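Local coordinates for erythrocyte membrane protein 1 (Plasmodium falciparum, PDB 2YK0) that probably binds receptors on host cells as a parasite adhesin linked to rosetting, the chain being its N-terminal DBL1-alpha and CIDR-gamma double domain, at residues D353-T358 / D370-R375. The protein carries 8 engineered substitutions. Sequence-based numbering, arbitrary orientation.
Sequences DGHDCT and DLDCPR
Asp372 reaches across to His355 and Asp356 with both carboxylate oxygens, each in a weak hydrogen bond. Asp372 OD2 accepts from Asp356 N at 3.1 Å. Asp372 OD1 meets ND1 at the edge of the His355 imidazole at 3.5 Å. With chi1 at 45°, the Asp372 CG lies between its own N and carbonyl carbon, which brings the carboxylate up to the backbone of Asp356. Aspartate suits the place because one carboxylate can serve two N-H donors. Beside it, Leu371 packs its CB against His355 CE1 at 3.6 Å, while Leu371 CD1 lies 3.4 Å from Asp353 O. Gly354 lies where the two backbones meet, its CA 4.3 Å from Pro374 CA, and its positive phi of 63° is one that glycine readily adopts. Farther out, Thr358 OG1 donates to Asp356 OD2 at 2.6 Å, on its syn lone pair. The two nearby acids may disfavour each other's charge, which these donors probably offset. Two disulfides, Cys373 to Cys350 and Cys357 to Cys473, tie the segments to other parts of the same chain. The contact draws together an irregular loop between strand 348-349 and the start of helix 374-410, in the Duffy-binding-like C-terminal subdomain, with helix 575-601 touching Asp353, His355 and Leu371.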
loop_
_atom_site.group_PDB
_atom_site.type_symbol
_atom_site.label_atom_id
_atom_site.label_comp_id
_atom_site.label_asym_id
_atom_site.label_seq_id
_atom_site.Cartn_x
_atom_site.Cartn_y
_atom_site.Cartn_z
ATOM N N ASP A 353 15.263 -17.083 -2.998
ATOM C CA ASP A 353 16.333 -17.169 -2.012
ATOM C C ASP A 353 17.644 -16.813 -2.686
ATOM O O ASP A 353 18.710 -16.974 -2.097
ATOM C CB ASP A 353 16.373 -18.521 -1.267
ATOM C CG ASP A 353 15.948 -19.722 -2.078
ATOM O OD1 ASP A 353 16.739 -20.163 -2.934
ATOM O OD2 ASP A 353 14.818 -20.231 -1.842
ATOM N N GLY A 354 17.523 -16.261 -3.894
ATOM C CA GLY A 354 18.608 -15.751 -4.719
ATOM C C GLY A 354 19.638 -16.748 -5.174
ATOM O O GLY A 354 20.763 -16.687 -4.706
ATOM N N HIS A 355 19.283 -17.663 -6.081
ATOM C CA HIS A 355 20.222 -18.654 -6.627
ATOM C C HIS A 355 19.918 -18.836 -8.092
ATOM O O HIS A 355 18.748 -18.882 -8.470
ATOM C CB HIS A 355 20.168 -20.025 -5.887
ATOM C CG HIS A 355 20.544 -19.955 -4.442
ATOM N ND1 HIS A 355 21.835 -19.681 -4.045
ATOM C CD2 HIS A 355 19.768 -20.070 -3.343
ATOM C CE1 HIS A 355 21.805 -19.615 -2.725
ATOM N NE2 HIS A 355 20.586 -19.858 -2.253
ATOM N N ASP A 356 20.958 -18.933 -8.925
ATOM C CA ASP A 356 20.723 -19.150 -10.345
ATOM C C ASP A 356 20.475 -20.631 -10.584
ATOM O O ASP A 356 21.372 -21.449 -10.413
ATOM C CB ASP A 356 21.847 -18.581 -11.218
ATOM C CG ASP A 356 21.713 -18.974 -12.679
ATOM O OD1 ASP A 356 20.689 -18.606 -13.305
ATOM O OD2 ASP A 356 22.593 -19.700 -13.178
ATOM N N CYS A 357 19.218 -20.964 -10.907
ATOM C CA CYS A 357 18.756 -22.326 -11.163
ATOM C C CYS A 357 19.329 -22.883 -12.467
ATOM O O CYS A 357 19.271 -24.097 -12.674
ATOM C CB CYS A 357 17.228 -22.407 -11.144
ATOM S SG CYS A 357 16.423 -21.410 -9.859
ATOM N N THR A 358 19.838 -22.000 -13.362
ATOM C CA THR A 358 20.392 -22.398 -14.663
ATOM C C THR A 358 21.744 -23.092 -14.521
ATOM O O THR A 358 22.077 -23.960 -15.331
ATOM C CB THR A 358 20.426 -21.236 -15.664
ATOM O OG1 THR A 358 21.602 -20.470 -15.471
ATOM C CG2 THR A 358 19.186 -20.349 -15.614
ATOM N N ASP A 370 28.494 -18.011 -1.491
ATOM C CA ASP A 370 27.691 -16.787 -1.543
ATOM C C ASP A 370 26.601 -16.946 -2.601
ATOM O O ASP A 370 26.670 -17.854 -3.441
ATOM C CB ASP A 370 28.548 -15.538 -1.844
ATOM C CG ASP A 370 28.191 -14.328 -0.982
ATOM O OD1 ASP A 370 26.993 -14.205 -0.574
ATOM O OD2 ASP A 370 29.097 -13.495 -0.720
ATOM N N LEU A 371 25.588 -16.086 -2.559
ATOM C CA LEU A 371 24.543 -16.248 -3.536
ATOM C C LEU A 371 24.690 -15.494 -4.835
ATOM O O LEU A 371 24.973 -14.289 -4.857
ATOM C CB LEU A 371 23.111 -16.239 -2.970
ATOM C CG LEU A 371 22.731 -15.312 -1.818
ATOM C CD1 LEU A 371 21.315 -14.811 -1.989
ATOM C CD2 LEU A 371 22.855 -16.027 -0.484
ATOM N N ASP A 372 24.548 -16.267 -5.928
ATOM C CA ASP A 372 24.482 -15.848 -7.329
ATOM C C ASP A 372 23.027 -15.446 -7.486
ATOM O O ASP A 372 22.188 -15.995 -6.771
ATOM C CB ASP A 372 24.794 -17.034 -8.267
ATOM C CG ASP A 372 24.105 -18.352 -7.937
ATOM O OD1 ASP A 372 23.695 -18.531 -6.778
ATOM O OD2 ASP A 372 23.996 -19.210 -8.841
ATOM N N CYS A 373 22.706 -14.492 -8.357
ATOM C CA CYS A 373 21.324 -14.006 -8.530
ATOM C C CYS A 373 20.652 -13.379 -7.254
ATOM O O CYS A 373 19.457 -13.589 -7.061
ATOM C CB CYS A 373 20.439 -15.070 -9.184
ATOM S SG CYS A 373 19.030 -14.391 -10.098
ATOM N N PRO A 374 21.362 -12.566 -6.401
ATOM C CA PRO A 374 20.708 -12.008 -5.204
ATOM C C PRO A 374 19.686 -10.913 -5.470
ATOM O O PRO A 374 18.938 -10.587 -4.553
ATOM C CB PRO A 374 21.874 -11.479 -4.375
ATOM C CG PRO A 374 22.886 -11.140 -5.351
ATOM C CD PRO A 374 22.784 -12.165 -6.433
ATOM N N ARG A 375 19.657 -10.356 -6.705
ATOM C CA ARG A 375 18.714 -9.324 -7.163
ATOM C C ARG A 375 17.304 -9.881 -7.176
ATOM O O ARG A 375 16.372 -9.127 -6.936
ATOM C CB ARG A 375 19.087 -8.824 -8.570
ATOM C CG ARG A 375 19.913 -7.531 -8.593
ATOM C CD ARG A 375 20.775 -7.402 -9.843
ATOM N NE ARG A 375 20.047 -7.728 -11.073
ATOM C CZ ARG A 375 20.568 -8.380 -12.112
ATOM N NH1 ARG A 375 21.837 -8.781 -12.086
ATOM N NH2 ARG A 375 19.827 -8.636 -13.183
#